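Cel44C (Paenibacillus polymyxa, PDB 2YKK) hydrolyses xyloglucan as an endo-acting glucanase, this chain being the family 44 glycoside hydrolase part of a longer multi-domain enzyme. Local coordinates at residues I12-F17 / T421-Q426; Q68-Y73 / Y115-G120; A90-F95 / H164-K169; L447-M452 / I513-G518. The protein carries 2 engineered substitutions. One frame throughout, in Å; residues are numbered along the deposited sequence.

Contact 1: I12-F17 / T421-Q426; sequences IKVDTF and TSVSAQ. Unlike the reference sequence in segment 12-17: Phe17 (reference Ser).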
# COMPACT_ATOMS: atom_id res chain seq x y z
N ILE A 12 11.39 26.46 -8.98
CA ILE A 12 11.58 25.22 -8.21
C ILE A 12 12.94 25.29 -7.56
O ILE A 12 13.95 25.47 -8.24
CB ILE A 12 11.44 24.00 -9.12
CG1 ILE A 12 9.96 23.90 -9.54
CG2 ILE A 12 11.92 22.65 -8.40
CD1 ILE A 12 9.63 22.78 -10.45
N LYS A 13 12.98 25.14 -6.25
CA LYS A 13 14.24 25.21 -5.53
C LYS A 13 14.54 23.82 -4.98
O LYS A 13 13.69 23.27 -4.28
CB LYS A 13 14.07 26.15 -4.36
CG LYS A 13 13.69 27.60 -4.75
CD LYS A 13 13.71 28.49 -3.48
CE LYS A 13 15.00 28.27 -2.66
NZ LYS A 13 14.81 28.39 -1.17
N VAL A 14 15.69 23.26 -5.32
CA VAL A 14 16.12 21.93 -4.85
C VAL A 14 17.41 22.10 -4.07
O VAL A 14 18.37 22.72 -4.56
CB VAL A 14 16.36 20.96 -6.03
CG1 VAL A 14 16.76 19.52 -5.49
CG2 VAL A 14 15.08 20.84 -6.85
N ASP A 15 17.43 21.60 -2.84
CA ASP A 15 18.59 21.76 -1.98
C ASP A 15 18.99 20.36 -1.48
O ASP A 15 18.31 19.81 -0.62
CB ASP A 15 18.28 22.69 -0.82
CG ASP A 15 19.50 22.94 0.07
OD1 ASP A 15 20.50 22.19 -0.06
OD2 ASP A 15 19.45 23.90 0.88
N THR A 16 20.07 19.82 -2.03
CA THR A 16 20.48 18.45 -1.72
C THR A 16 21.09 18.29 -0.34
O THR A 16 21.37 17.16 0.09
CB THR A 16 21.51 17.91 -2.70
OG1 THR A 16 22.68 18.75 -2.65
CG2 THR A 16 20.94 17.86 -4.13
N PHE A 17 21.32 19.41 0.34
CA PHE A 17 21.82 19.33 1.72
C PHE A 17 20.69 19.30 2.73
O PHE A 17 20.94 18.97 3.91
CB PHE A 17 22.67 20.57 2.07
CG PHE A 17 23.78 20.88 1.08
CD1 PHE A 17 24.46 19.87 0.39
CD2 PHE A 17 24.15 22.23 0.86
CE1 PHE A 17 25.48 20.19 -0.51
CE2 PHE A 17 25.17 22.55 -0.06
CZ PHE A 17 25.84 21.54 -0.72
N THR A 421 17.37 8.63 -1.13
CA THR A 421 17.36 9.68 -0.13
C THR A 421 16.56 10.86 -0.62
O THR A 421 16.95 11.50 -1.57
CB THR A 421 18.78 10.16 0.15
OG1 THR A 421 19.53 9.02 0.57
CG2 THR A 421 18.80 11.25 1.24
N SER A 422 15.43 11.15 0.01
CA SER A 422 14.64 12.36 -0.34
C SER A 422 15.43 13.62 0.03
O SER A 422 16.06 13.67 1.09
CB SER A 422 13.33 12.38 0.45
OG SER A 422 12.58 13.57 0.15
N VAL A 423 15.37 14.63 -0.83
CA VAL A 423 15.89 15.96 -0.44
C VAL A 423 14.86 17.02 -0.72
O VAL A 423 13.90 16.82 -1.46
CB VAL A 423 17.25 16.29 -1.13
CG1 VAL A 423 18.30 15.18 -0.87
CG2 VAL A 423 17.08 16.53 -2.66
N SER A 424 15.06 18.20 -0.12
CA SER A 424 14.11 19.30 -0.29
C SER A 424 13.91 19.73 -1.76
O SER A 424 14.88 20.03 -2.49
CB SER A 424 14.58 20.51 0.56
OG SER A 424 13.70 21.65 0.41
N ALA A 425 12.63 19.76 -2.18
CA ALA A 425 12.24 20.29 -3.46
C ALA A 425 10.99 21.10 -3.24
O ALA A 425 9.96 20.58 -2.75
CB ALA A 425 12.00 19.13 -4.51
N GLN A 426 11.07 22.39 -3.56
CA GLN A 426 9.95 23.28 -3.33
C GLN A 426 9.51 23.85 -4.68
O GLN A 426 10.34 24.08 -5.58
CB GLN A 426 10.33 24.43 -2.39
CG GLN A 426 10.76 24.04 -0.95
CD GLN A 426 11.33 25.27 -0.18
OE1 GLN A 426 12.45 25.74 -0.44
NE2 GLN A 426 10.54 25.82 0.72
O HOH W 1 14.45 23.41 -1.56
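Lys13 and Gln426 lie side by side on one face of the sheet, pointing the same way, each with CG anti to its carbonyl carbon (chi1 -60° and -62°). From that shared start, and with the lysine chain bent farther out, Lys13 NZ ends 3.6 Å from Gln426 OE1, near it but not counted as bonded. Beneath them the backbones are joined both ways, Lys13 N giving to Gln426 O and Gln426 N to Lys13 O at 164°; next along, Asp15 N gives to Ser424 O at 3.0 Å. A water spans this face: it accepts from Ser424 OG at 2.7 Å and donates to Lys13 O at 2.8 Å and, over a longer distance, to Gln426 OE1.

On the other face Val14 pairs with Ala425, its CG2 standing 4.2 Å from Ala425 CB. Val423 points toward 12-17 and crosses Val14 at about a right angle, with Val14 CG1 4.1 Å from Val423 CG2. The other branch of Val423 turns to Thr16, CG1 lying 3.8 Å from Thr16 O, while Thr16 OG1 bonds outward to Ser467 O. An alanine in place of Val423 would remove both branches and would probably open a gap beside Val14 CG1 and Thr16, with Ala437 of the next strand losing a neighbour too. Strand 460-467 flanks 8-22 on its far edge. This antiparallel pairing sets the N-terminal strand inside the sheet of the beta-sandwich domain, beside the first strand that follows the barrel, as expected of the two-domain build of family 44 enzymes.

Contact 2: Q68-Y73 / Y115-G120; sequences QSSDNY and YVAKDG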
# COMPACT_ATOMS: atom_id res chain seq x y z
N GLN A 68 -20.83 -15.02 -2.33
CA GLN A 68 -20.30 -15.71 -1.12
C GLN A 68 -19.70 -17.08 -1.55
O GLN A 68 -19.93 -18.12 -0.92
CB GLN A 68 -21.41 -15.94 -0.07
CG GLN A 68 -22.36 -14.74 0.21
CD GLN A 68 -21.65 -13.54 0.79
OE1 GLN A 68 -20.61 -13.69 1.45
NE2 GLN A 68 -22.22 -12.36 0.59
N SER A 69 -18.89 -17.05 -2.61
CA SER A 69 -18.50 -18.30 -3.29
C SER A 69 -17.18 -18.83 -2.72
O SER A 69 -16.18 -18.10 -2.67
CB SER A 69 -18.32 -18.01 -4.81
OG SER A 69 -17.79 -19.18 -5.47
N SER A 70 -17.17 -20.07 -2.25
CA SER A 70 -15.91 -20.76 -1.96
C SER A 70 -15.38 -21.45 -3.22
O SER A 70 -16.10 -22.25 -3.85
CB SER A 70 -16.13 -21.85 -0.92
OG SER A 70 -16.40 -21.25 0.34
N ASP A 71 -14.13 -21.20 -3.58
CA ASP A 71 -13.60 -21.76 -4.81
C ASP A 71 -12.09 -21.64 -4.86
O ASP A 71 -11.45 -21.18 -3.89
CB ASP A 71 -14.26 -21.08 -6.02
CG ASP A 71 -14.11 -19.56 -6.01
OD1 ASP A 71 -12.98 -19.10 -5.79
OD2 ASP A 71 -15.13 -18.80 -6.18
N ASN A 72 -11.53 -22.05 -6.00
CA ASN A 72 -10.09 -22.06 -6.21
C ASN A 72 -9.55 -20.77 -6.88
O ASN A 72 -8.44 -20.79 -7.45
CB ASN A 72 -9.72 -23.29 -7.05
CG ASN A 72 -10.25 -23.22 -8.45
OD1 ASN A 72 -11.19 -22.49 -8.74
ND2 ASN A 72 -9.66 -24.04 -9.34
N TYR A 73 -10.25 -19.65 -6.74
CA TYR A 73 -9.83 -18.40 -7.40
C TYR A 73 -8.37 -18.06 -7.12
O TYR A 73 -7.67 -17.63 -8.04
CB TYR A 73 -10.68 -17.22 -6.94
CG TYR A 73 -10.12 -15.89 -7.39
CD1 TYR A 73 -10.21 -15.50 -8.73
CD2 TYR A 73 -9.43 -15.08 -6.50
CE1 TYR A 73 -9.67 -14.28 -9.15
CE2 TYR A 73 -8.88 -13.87 -6.92
CZ TYR A 73 -9.02 -13.48 -8.22
OH TYR A 73 -8.46 -12.28 -8.63
N TYR A 115 -13.05 -18.44 10.68
CA TYR A 115 -13.21 -19.63 9.85
C TYR A 115 -12.61 -19.47 8.47
O TYR A 115 -12.45 -18.34 7.98
CB TYR A 115 -14.71 -19.97 9.63
CG TYR A 115 -15.46 -20.19 10.95
CD1 TYR A 115 -16.00 -19.10 11.64
CD2 TYR A 115 -15.62 -21.47 11.46
CE1 TYR A 115 -16.68 -19.31 12.85
CE2 TYR A 115 -16.33 -21.68 12.67
CZ TYR A 115 -16.84 -20.58 13.33
OH TYR A 115 -17.56 -20.72 14.53
N VAL A 116 -12.34 -20.60 7.82
CA VAL A 116 -11.82 -20.57 6.47
C VAL A 116 -12.55 -21.60 5.63
O VAL A 116 -13.15 -22.53 6.15
CB VAL A 116 -10.25 -20.79 6.41
CG1 VAL A 116 -9.51 -19.65 7.15
CG2 VAL A 116 -9.91 -22.18 7.02
N ALA A 117 -12.51 -21.42 4.31
CA ALA A 117 -13.24 -22.31 3.40
C ALA A 117 -12.83 -23.77 3.49
O ALA A 117 -11.64 -24.13 3.27
CB ALA A 117 -13.08 -21.80 1.91
N LYS A 118 -13.81 -24.65 3.70
CA LYS A 118 -13.53 -26.09 3.79
C LYS A 118 -13.46 -26.73 2.39
O LYS A 118 -12.90 -27.82 2.24
CB LYS A 118 -14.63 -26.76 4.64
CG LYS A 118 -14.34 -28.25 5.04
CD LYS A 118 -15.26 -28.68 6.22
CE LYS A 118 -14.94 -30.12 6.62
NZ LYS A 118 -13.62 -30.27 7.38
N ASP A 119 -14.06 -26.10 1.39
CA ASP A 119 -14.18 -26.69 0.05
C ASP A 119 -14.18 -25.62 -1.03
O ASP A 119 -14.02 -24.43 -0.73
CB ASP A 119 -15.49 -27.48 -0.02
CG ASP A 119 -16.71 -26.58 0.24
OD1 ASP A 119 -16.87 -25.54 -0.42
OD2 ASP A 119 -17.52 -26.95 1.11
N GLY A 120 -14.36 -26.05 -2.30
CA GLY A 120 -14.48 -25.11 -3.39
C GLY A 120 -15.84 -25.28 -4.07
O GLY A 120 -15.93 -25.19 -5.30
O HOH W 2 -16.28 -23.64 1.61
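Ser70 does most of the touching. Its CB rests 3.3 Å from Asp119 O and 3.8 Å from Asp119 OD1, while its OG lies against Ala117 CB at 3.7 Å. With OG anti to the carbonyl carbon (chi1 -70°), this rotation leaves the hydroxyl beside Ala117 and within 2.7 Å of a water, measured from Ser70 OG. The same water is held only weakly by Asp119 N and Asp119 OD1. One residue on, backbone meets backbone: Asp71 CA and Gly120 CA are 3.7 Å apart, and having no side chain at Gly120 suits so close a passage. Ser70 O and Gly120 O, both acceptors, sit 3.3 Å from each other, and no direct hydrogen bond links the two segments.

Each segment has its own small sheet. Strand 69-71 is the middle of an antiparallel three-stranded one, between 60-61 and 122-123, and strand 115-117 borders 135-139, which in turn lies beside 156-158, the strand carrying the calcium ligand Tyr156. The contact thus joins two excursions of the family 44 barrel where the chain leaves 115-117 and turns into 122-123.

Farther out, the polar ends are positioned by neighbours. Asn61 ND2 bonds Ser70 OG, and Arg134 pairs in a salt bridge with Asp119 OD2. Asp71 faces away from the contact: its OD2 takes the Ser69 hydroxyl at 2.8 Å, and its OD1 takes Tyr73 N at 2.9 Å, an Asx turn leading into helix 73-77. Arg49 makes a salt bridge to that same OD1.

Contact 3: A90-F95 / H164-K169; sequences AVTTSF and HFLVNK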
# COMPACT_ATOMS: atom_id res chain seq x y z
N ALA A 90 0.37 -23.94 -1.34
CA ALA A 90 0.82 -23.59 -2.72
C ALA A 90 0.51 -22.15 -3.17
O ALA A 90 1.35 -21.49 -3.83
CB ALA A 90 0.28 -24.64 -3.76
N VAL A 91 -0.67 -21.61 -2.81
CA VAL A 91 -0.98 -20.20 -3.17
C VAL A 91 0.08 -19.25 -2.57
O VAL A 91 0.58 -18.32 -3.26
CB VAL A 91 -2.41 -19.78 -2.70
CG1 VAL A 91 -2.58 -18.24 -2.61
CG2 VAL A 91 -3.48 -20.39 -3.65
N THR A 92 0.46 -19.53 -1.33
CA THR A 92 1.39 -18.62 -0.64
C THR A 92 2.84 -18.87 -1.08
O THR A 92 3.62 -17.92 -1.23
CB THR A 92 1.24 -18.76 0.88
OG1 THR A 92 -0.08 -18.31 1.24
CG2 THR A 92 2.23 -17.82 1.61
N THR A 93 3.21 -20.13 -1.26
CA THR A 93 4.58 -20.43 -1.66
C THR A 93 4.81 -20.04 -3.13
O THR A 93 5.88 -19.52 -3.45
CB THR A 93 4.98 -21.92 -1.42
OG1 THR A 93 4.14 -22.75 -2.22
CG2 THR A 93 4.90 -22.31 0.07
N SER A 94 3.80 -20.17 -3.99
CA SER A 94 3.96 -19.67 -5.35
C SER A 94 4.14 -18.14 -5.34
O SER A 94 5.02 -17.59 -6.02
CB SER A 94 2.78 -20.09 -6.22
OG SER A 94 2.98 -19.62 -7.57
N PHE A 95 3.36 -17.48 -4.47
CA PHE A 95 3.42 -16.01 -4.32
C PHE A 95 4.80 -15.61 -3.84
O PHE A 95 5.45 -14.70 -4.38
CB PHE A 95 2.36 -15.54 -3.31
CG PHE A 95 2.55 -14.11 -2.86
CD1 PHE A 95 2.17 -13.06 -3.68
CD2 PHE A 95 3.12 -13.82 -1.62
CE1 PHE A 95 2.36 -11.71 -3.28
CE2 PHE A 95 3.29 -12.48 -1.19
CZ PHE A 95 2.91 -11.43 -2.04
N HIS A 164 4.95 -22.07 10.65
CA HIS A 164 6.04 -23.08 10.76
C HIS A 164 6.41 -23.67 9.41
O HIS A 164 7.59 -23.85 9.11
CB HIS A 164 5.61 -24.19 11.71
CG HIS A 164 6.62 -25.28 11.83
ND1 HIS A 164 6.58 -26.42 11.05
CD2 HIS A 164 7.73 -25.37 12.59
CE1 HIS A 164 7.62 -27.19 11.36
NE2 HIS A 164 8.32 -26.58 12.30
N PHE A 165 5.39 -23.97 8.60
CA PHE A 165 5.58 -24.49 7.24
C PHE A 165 6.41 -23.53 6.39
O PHE A 165 7.33 -23.98 5.69
CB PHE A 165 4.18 -24.71 6.62
CG PHE A 165 4.20 -25.09 5.16
CD1 PHE A 165 4.29 -26.44 4.79
CD2 PHE A 165 4.09 -24.13 4.18
CE1 PHE A 165 4.29 -26.80 3.44
CE2 PHE A 165 4.07 -24.51 2.79
CZ PHE A 165 4.19 -25.83 2.46
N LEU A 166 6.06 -22.23 6.45
CA LEU A 166 6.78 -21.23 5.67
C LEU A 166 8.22 -21.08 6.14
O LEU A 166 9.15 -21.00 5.30
CB LEU A 166 6.10 -19.87 5.76
CG LEU A 166 4.72 -19.87 5.10
CD1 LEU A 166 4.06 -18.48 5.29
CD2 LEU A 166 4.89 -20.13 3.60
N VAL A 167 8.41 -21.05 7.46
CA VAL A 167 9.77 -20.91 8.01
C VAL A 167 10.61 -22.17 7.66
O VAL A 167 11.84 -22.09 7.41
CB VAL A 167 9.72 -20.63 9.53
CG1 VAL A 167 11.12 -20.72 10.15
CG2 VAL A 167 9.15 -19.20 9.79
N ASN A 168 9.96 -23.33 7.67
CA ASN A 168 10.66 -24.59 7.30
C ASN A 168 11.18 -24.50 5.88
O ASN A 168 12.29 -24.95 5.59
CB ASN A 168 9.71 -25.78 7.43
CG ASN A 168 10.34 -27.06 6.92
OD1 ASN A 168 10.08 -27.48 5.79
ND2 ASN A 168 11.19 -27.67 7.75
N LYS A 169 10.39 -23.93 4.97
CA LYS A 169 10.73 -23.92 3.55
C LYS A 169 11.75 -22.80 3.25
O LYS A 169 12.66 -23.01 2.42
CB LYS A 169 9.46 -23.67 2.71
CG LYS A 169 9.64 -23.76 1.18
CD LYS A 169 8.31 -23.65 0.47
CE LYS A 169 8.46 -23.56 -1.07
NZ LYS A 169 9.27 -24.72 -1.65
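Phe165 offers its ring edge to Thr93: CG2 of Thr93 lies near the plane of the ring, 3.6 Å from Phe165 CE2, and the two side chains cross at about a right angle. With chi1 at 173° the Phe165 ring stands anti to its own backbone N and reaches toward helix 90-102; it also meets Trp55, the ring planes about 50° apart. Leu166 sets out across the gap less directly, but its end closes in, CD2 lying 4.0 Å from Thr92 CG2 and 4.1 Å from Thr93 CG2. The hydroxyl of Thr92 is engaged elsewhere, with Tyr53 OH. One turn later, Lys169 runs its extended chain past Thr93, CD at 3.7 Å from Thr93 CG2 and CE at 3.9 Å from Thr93 CB, before a bend at chi4 swings the amine aside. One threonine methyl is therefore shared by a ring edge, a leucine branch and a lysine's aliphatic stem. The axes of the two short segments come within 11.4 Å and cross at -37°, a spacing bridged by side chains alone. Helices 90-102 and 159-170 precede barrel strands 105-110 and 181-184, and their contact is typical of neighbouring helices in the outer layer of a TIM barrel.

Contact 4: L447-M452 / I513-G518; sequences LHLVVM and IVLTTG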
# COMPACT_ATOMS: atom_id res chain seq x y z
N LEU A 447 21.69 13.75 -9.47
CA LEU A 447 20.53 14.26 -8.75
C LEU A 447 19.32 13.86 -9.54
O LEU A 447 19.33 14.06 -10.75
CB LEU A 447 20.61 15.78 -8.61
CG LEU A 447 19.36 16.55 -8.14
CD1 LEU A 447 18.89 16.14 -6.71
CD2 LEU A 447 19.68 18.04 -8.16
N HIS A 448 18.28 13.34 -8.87
CA HIS A 448 17.03 12.93 -9.54
C HIS A 448 15.90 13.88 -9.19
O HIS A 448 15.67 14.18 -8.01
CB HIS A 448 16.65 11.54 -9.05
CG HIS A 448 17.52 10.47 -9.61
ND1 HIS A 448 18.77 10.16 -9.10
CD2 HIS A 448 17.36 9.71 -10.72
CE1 HIS A 448 19.33 9.23 -9.86
NE2 HIS A 448 18.49 8.94 -10.84
N LEU A 449 15.15 14.29 -10.22
CA LEU A 449 14.02 15.20 -10.01
C LEU A 449 12.83 14.63 -10.76
O LEU A 449 12.96 14.35 -11.98
CB LEU A 449 14.29 16.56 -10.65
CG LEU A 449 15.56 17.30 -10.22
CD1 LEU A 449 15.64 18.65 -10.94
CD2 LEU A 449 15.59 17.54 -8.71
N VAL A 450 11.71 14.46 -10.09
CA VAL A 450 10.46 14.09 -10.81
C VAL A 450 9.58 15.33 -10.72
O VAL A 450 9.29 15.79 -9.62
CB VAL A 450 9.82 12.85 -10.18
CG1 VAL A 450 8.33 12.73 -10.66
CG2 VAL A 450 10.63 11.60 -10.55
N VAL A 451 9.17 15.87 -11.86
CA VAL A 451 8.35 17.07 -11.87
C VAL A 451 7.13 16.82 -12.78
O VAL A 451 7.25 16.08 -13.79
CB VAL A 451 9.16 18.28 -12.39
CG1 VAL A 451 9.76 18.01 -13.79
CG2 VAL A 451 8.34 19.58 -12.34
N MET A 452 6.02 17.47 -12.46
CA MET A 452 4.82 17.25 -13.25
C MET A 452 3.97 18.50 -13.37
O MET A 452 3.96 19.33 -12.46
CB MET A 452 4.03 16.07 -12.68
CG MET A 452 3.40 16.37 -11.32
SD MET A 452 3.28 14.90 -10.24
CE MET A 452 5.04 14.72 -9.85
N ILE A 513 14.05 13.86 -14.43
CA ILE A 513 15.27 14.54 -14.89
C ILE A 513 16.45 14.01 -14.07
O ILE A 513 16.35 13.97 -12.85
CB ILE A 513 15.16 16.07 -14.68
CG1 ILE A 513 13.91 16.61 -15.41
CG2 ILE A 513 16.50 16.79 -15.07
CD1 ILE A 513 13.61 18.11 -15.18
N VAL A 514 17.52 13.57 -14.74
CA VAL A 514 18.70 13.05 -14.04
C VAL A 514 19.84 13.98 -14.38
O VAL A 514 20.22 14.04 -15.54
CB VAL A 514 19.01 11.60 -14.44
CG1 VAL A 514 20.25 11.04 -13.68
CG2 VAL A 514 17.75 10.71 -14.20
N LEU A 515 20.37 14.66 -13.37
CA LEU A 515 21.45 15.67 -13.55
C LEU A 515 22.77 15.05 -13.11
O LEU A 515 22.81 14.26 -12.17
CB LEU A 515 21.19 16.92 -12.74
CG LEU A 515 19.86 17.56 -13.17
CD1 LEU A 515 19.41 18.50 -12.14
CD2 LEU A 515 19.94 18.30 -14.51
N THR A 516 23.84 15.41 -13.80
CA THR A 516 25.13 14.80 -13.47
C THR A 516 26.17 15.93 -13.43
O THR A 516 26.01 16.94 -14.10
CB THR A 516 25.55 13.70 -14.47
OG1 THR A 516 26.87 13.24 -14.11
CG2 THR A 516 25.66 14.28 -15.88
N THR A 517 27.19 15.74 -12.58
CA THR A 517 28.38 16.59 -12.54
C THR A 517 29.48 16.16 -13.52
O THR A 517 30.52 16.85 -13.64
CB THR A 517 28.97 16.58 -11.11
OG1 THR A 517 29.27 15.23 -10.75
CG2 THR A 517 27.99 17.16 -10.12
N GLY A 518 29.28 15.04 -14.20
CA GLY A 518 30.19 14.59 -15.28
C GLY A 518 31.06 13.40 -14.92
O GLY A 518 30.90 12.30 -15.46
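Leu447 and Leu515 form a hydrogen-bonded antiparallel pair, as do Leu449 and Ile513, so four backbone bonds tie the strands. Leu515 N gives to Leu447 O at 2.9 Å, nearly straight (176°) and in the carbonyl plane. Ile513 N gives to Leu449 O at 2.7 Å, the donor almost in line with the carbonyl. The return bonds, from Leu447 N to Leu515 O and from Leu449 N to Ile513 O, are more bent. Between the pairs, CA-H...O contacts fill in, Val514 CA lying 3.5 Å from Leu447 O.

Apolar branches make the second layer. Leu515 CD1 sits 4.0 Å from Leu447 CD2 and 4.0 Å from Leu449 CD1, which puts one methyl against two leucines of the partner strand. Val451 CG1 reaches Ile513 CD1 at 4.1 Å. Phe464 and Leu466 of strand 460-467 cover this leucine and isoleucine face.

On the other face the His448 ring lies beside Val514, the two side chains pointing the same way. The same ring meets that of His512 at about 75°, and Tyr411 touches both His448 and Val514.

No side-chain hydrogen bond or salt bridge joins the segments: backbone bonds set the register, while leucine, isoleucine and valine branches bury the face between them, consistent with a hydrophobic interior of the sandwich.

How the contacts relate
From the N terminus, strand 8-22 enters the sandwich sheet; the barrel follows, and contact 1 closes a loop of some four hundred residues when 421-426 comes back beside 12-17. Contacts 2 and 3 nest inside that loop and cross each other, their segments alternating along the chain. Contact 2 joins excursions of the barrel near the calcium, contact 3 two of its outer helices, and their centres lie about 19 Å apart. Contact 4 opens after contact 1 has closed and forms a later loop within the same sandwich sheet. Contacts 1 and 4 touch through Thr16, Val14 and Ile12, which pack on Leu447, Leu449 and Val451, tying both chain ends into one domain.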